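Local atomic coordinates of putative polyketide biosynthesis enoyl-CoA hydratase homolog pksH (Bacillus subtilis, PDB entry 3HP0), a protein that catalyses the dehydration of a carrier-tethered (S)-3-hydroxy-3-methylglutaryl group to 3-methylglutaconyl during synthesis of the antibiotic bacillaene. Residues A[86-97]-A[146-154]. Residues are numbered along the deposited sequence; the frame is centred on the assembly and turned at random.
Sequences QEPLYDLWMKLQ and CVLPFLIRR
The Phe150 ring sits as a knob in a hole on the side of helix 87-97, among Tyr90, Trp93, Met94 and Gln97, a worked example of how two helical segments of the crotonase fold, 87-97 and 148-154, whose axes come no nearer than 11.4 Å, still pack tightly through one aromatic cluster. The Phe150 ring carries Trp93 CB over one face in a CH-pi contact, CB lying 3.9 Å from the ring centroid, while Met94 CG meets its rim in the ring plane. Its own edge turns to a face of Tyr90 in an edge-to-face pair with planes at 57°, and Phe150 CE2 stands 3.8 Å from Tyr90 CE1. With CG beside the backbone N (chi1 -71°), the Trp93 indole presents its edge to the Phe150 face. Its five-membered ring stands at 81° to the Phe150 plane. The indole reaches on to Val147, where Trp93 CH2 comes within 3.7 Å of Val147 CG2. The Val147 side chain is about 7 Å from that of the active-site residue Glu137, so this end of the contact lies close to the catalytic centre. The hydroxyl of the buried Tyr90 touches Pro149 CB and is satisfied by a hydrogen bond to Val221 O, tying the cluster to helix 220-235. Packing is looser toward Gln97 and the exposed Arg153: their side chains run alongside each other in antiparallel sense, with no hydrogen bond between them, and Gln97 NE2 comes to 3.4 Å from Arg153 CD.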
# COMPACT_ATOMS: atom_id res chain seq x y z
N GLN A 86 -7.37 -4.83 10.77
CA GLN A 86 -6.41 -4.54 9.72
C GLN A 86 -5.05 -4.28 10.36
O GLN A 86 -4.14 -3.76 9.71
CB GLN A 86 -6.84 -3.31 8.93
CG GLN A 86 -8.15 -3.47 8.19
CD GLN A 86 -8.17 -4.70 7.30
OE1 GLN A 86 -7.21 -4.97 6.58
NE2 GLN A 86 -9.28 -5.44 7.34
N GLU A 87 -4.91 -4.64 11.63
CA GLU A 87 -3.65 -4.43 12.32
C GLU A 87 -2.49 -5.07 11.57
O GLU A 87 -1.43 -4.47 11.43
CB GLU A 87 -3.72 -4.97 13.75
CG GLU A 87 -2.37 -5.07 14.45
CD GLU A 87 -2.48 -4.88 15.96
OE1 GLU A 87 -3.58 -5.11 16.51
OE2 GLU A 87 -1.47 -4.49 16.59
N PRO A 88 -2.67 -6.31 11.08
CA PRO A 88 -1.56 -6.94 10.35
C PRO A 88 -1.15 -6.10 9.13
O PRO A 88 0.04 -5.87 8.89
CB PRO A 88 -2.15 -8.30 9.96
CG PRO A 88 -3.04 -8.60 11.12
CD PRO A 88 -3.74 -7.29 11.34
N LEU A 89 -2.14 -5.64 8.37
CA LEU A 89 -1.87 -4.82 7.19
C LEU A 89 -1.17 -3.52 7.59
O LEU A 89 -0.18 -3.11 6.97
CB LEU A 89 -3.18 -4.49 6.47
CG LEU A 89 -3.04 -3.62 5.22
CD1 LEU A 89 -2.25 -4.38 4.16
CD2 LEU A 89 -4.42 -3.24 4.68
N TYR A 90 -1.68 -2.87 8.63
CA TYR A 90 -1.10 -1.61 9.09
C TYR A 90 0.35 -1.80 9.52
O TYR A 90 1.21 -1.00 9.16
CB TYR A 90 -1.91 -1.04 10.24
CG TYR A 90 -1.71 0.45 10.45
CD1 TYR A 90 -2.60 1.38 9.89
CD2 TYR A 90 -0.66 0.94 11.23
CE1 TYR A 90 -2.46 2.73 10.11
CE2 TYR A 90 -0.50 2.31 11.45
CZ TYR A 90 -1.40 3.20 10.89
OH TYR A 90 -1.29 4.55 11.15
N ASP A 91 0.61 -2.85 10.30
CA ASP A 91 1.96 -3.13 10.78
C ASP A 91 2.91 -3.47 9.65
O ASP A 91 4.10 -3.18 9.72
CB ASP A 91 1.95 -4.25 11.81
CG ASP A 91 1.36 -3.80 13.12
OD1 ASP A 91 1.68 -2.67 13.55
OD2 ASP A 91 0.59 -4.57 13.73
N LEU A 92 2.37 -4.10 8.61
CA LEU A 92 3.16 -4.45 7.43
C LEU A 92 3.62 -3.14 6.77
O LEU A 92 4.80 -2.95 6.49
CB LEU A 92 2.30 -5.24 6.46
CG LEU A 92 2.83 -5.50 5.05
CD1 LEU A 92 4.20 -6.14 5.09
CD2 LEU A 92 1.83 -6.38 4.32
N TRP A 93 2.67 -2.23 6.54
CA TRP A 93 3.02 -0.96 5.93
C TRP A 93 4.00 -0.21 6.81
O TRP A 93 4.87 0.50 6.31
CB TRP A 93 1.77 -0.11 5.69
CG TRP A 93 0.89 -0.65 4.59
CD1 TRP A 93 1.25 -1.51 3.60
CD2 TRP A 93 -0.49 -0.33 4.36
NE1 TRP A 93 0.19 -1.75 2.76
CE2 TRP A 93 -0.89 -1.04 3.20
CE3 TRP A 93 -1.42 0.48 5.01
CZ2 TRP A 93 -2.19 -0.96 2.68
CZ3 TRP A 93 -2.72 0.56 4.50
CH2 TRP A 93 -3.09 -0.16 3.35
N MSE A 94 3.88 -0.39 8.13
CA MSE A 94 4.79 0.27 9.06
C MSE A 94 6.19 -0.34 8.94
O MSE A 94 7.19 0.36 9.00
CB MSE A 94 4.32 0.12 10.50
CG MSE A 94 3.08 0.91 10.84
SE MSE A 94 2.95 1.25 12.76
CE MSE A 94 4.02 2.86 12.83
N LYS A 95 6.23 -1.65 8.75
CA LYS A 95 7.49 -2.38 8.62
C LYS A 95 8.26 -1.84 7.41
O LYS A 95 9.47 -1.60 7.48
CB LYS A 95 7.20 -3.87 8.44
CG LYS A 95 8.27 -4.82 8.94
CD LYS A 95 8.29 -4.85 10.46
CE LYS A 95 8.87 -6.15 11.00
NZ LYS A 95 8.77 -6.26 12.49
N LEU A 96 7.54 -1.65 6.31
CA LEU A 96 8.14 -1.13 5.09
C LEU A 96 8.86 0.18 5.37
O LEU A 96 9.91 0.44 4.79
CB LEU A 96 7.06 -0.89 4.03
CG LEU A 96 6.67 -2.01 3.06
CD1 LEU A 96 7.23 -3.36 3.48
CD2 LEU A 96 5.17 -2.04 2.97
N GLN A 97 8.29 1.00 6.26
CA GLN A 97 8.91 2.28 6.60
C GLN A 97 9.99 2.16 7.67
O GLN A 97 10.83 3.05 7.82
CB GLN A 97 7.88 3.24 7.18
CG GLN A 97 6.74 3.63 6.31
CD GLN A 97 6.09 4.90 6.81
OE1 GLN A 97 5.52 4.93 7.90
NE2 GLN A 97 6.20 5.96 6.02
N CYS A 146 -6.86 3.33 7.04
CA CYS A 146 -5.56 2.72 7.25
C CYS A 146 -4.50 3.35 6.35
O CYS A 146 -3.34 3.53 6.74
CB CYS A 146 -5.64 1.21 6.99
SG CYS A 146 -6.84 0.31 8.04
N VAL A 147 -4.91 3.72 5.14
CA VAL A 147 -4.02 4.32 4.16
C VAL A 147 -3.61 5.76 4.46
O VAL A 147 -2.44 6.13 4.34
CB VAL A 147 -4.68 4.30 2.74
CG1 VAL A 147 -3.81 5.04 1.74
CG2 VAL A 147 -4.92 2.87 2.30
N LEU A 148 -4.59 6.56 4.86
CA LEU A 148 -4.40 7.99 5.11
C LEU A 148 -3.19 8.49 5.87
O LEU A 148 -2.59 9.48 5.46
CB LEU A 148 -5.68 8.59 5.74
CG LEU A 148 -6.92 8.54 4.84
CD1 LEU A 148 -8.16 9.05 5.58
CD2 LEU A 148 -6.68 9.38 3.59
N PRO A 149 -2.81 7.84 6.99
CA PRO A 149 -1.63 8.32 7.74
C PRO A 149 -0.35 8.24 6.91
O PRO A 149 0.51 9.13 6.97
CB PRO A 149 -1.60 7.42 8.98
CG PRO A 149 -3.06 7.06 9.16
CD PRO A 149 -3.51 6.78 7.74
N PHE A 150 -0.23 7.17 6.13
CA PHE A 150 0.93 6.98 5.26
C PHE A 150 0.88 7.98 4.09
O PHE A 150 1.88 8.60 3.74
CB PHE A 150 0.95 5.54 4.73
CG PHE A 150 1.13 4.49 5.81
CD1 PHE A 150 2.41 4.18 6.28
CD2 PHE A 150 0.03 3.86 6.38
CE1 PHE A 150 2.58 3.26 7.30
CE2 PHE A 150 0.19 2.93 7.41
CZ PHE A 150 1.47 2.63 7.87
N LEU A 151 -0.31 8.14 3.50
CA LEU A 151 -0.49 9.06 2.39
C LEU A 151 -0.18 10.48 2.85
O LEU A 151 0.59 11.21 2.21
CB LEU A 151 -1.93 9.00 1.84
CG LEU A 151 -2.19 9.90 0.62
CD1 LEU A 151 -1.23 9.53 -0.52
CD2 LEU A 151 -3.63 9.77 0.13
N ILE A 152 -0.76 10.85 3.98
CA ILE A 152 -0.57 12.17 4.56
C ILE A 152 0.89 12.47 4.84
O ILE A 152 1.36 13.58 4.62
CB ILE A 152 -1.41 12.32 5.85
CG1 ILE A 152 -2.89 12.40 5.47
CG2 ILE A 152 -0.91 13.54 6.68
CD1 ILE A 152 -3.83 12.57 6.64
N ARG A 153 1.63 11.47 5.33
CA ARG A 153 3.04 11.70 5.61
C ARG A 153 3.77 12.10 4.31
O ARG A 153 4.74 12.86 4.34
CB ARG A 153 3.70 10.46 6.21
CG ARG A 153 5.23 10.61 6.31
CD ARG A 153 5.98 9.30 6.56
NE ARG A 153 7.39 9.45 6.18
CZ ARG A 153 7.83 9.48 4.92
NH1 ARG A 153 6.98 9.33 3.90
NH2 ARG A 153 9.12 9.68 4.66
N ARG A 154 3.30 11.59 3.18
CA ARG A 154 3.93 11.89 1.89
C ARG A 154 3.49 13.18 1.20
O ARG A 154 4.32 13.92 0.70
CB ARG A 154 3.72 10.73 0.90
CG ARG A 154 4.86 9.75 0.83
CD ARG A 154 4.55 8.61 -0.13
NE ARG A 154 5.68 7.71 -0.25
CZ ARG A 154 6.69 7.87 -1.11
NH1 ARG A 154 6.69 8.90 -1.95
NH2 ARG A 154 7.71 7.02 -1.09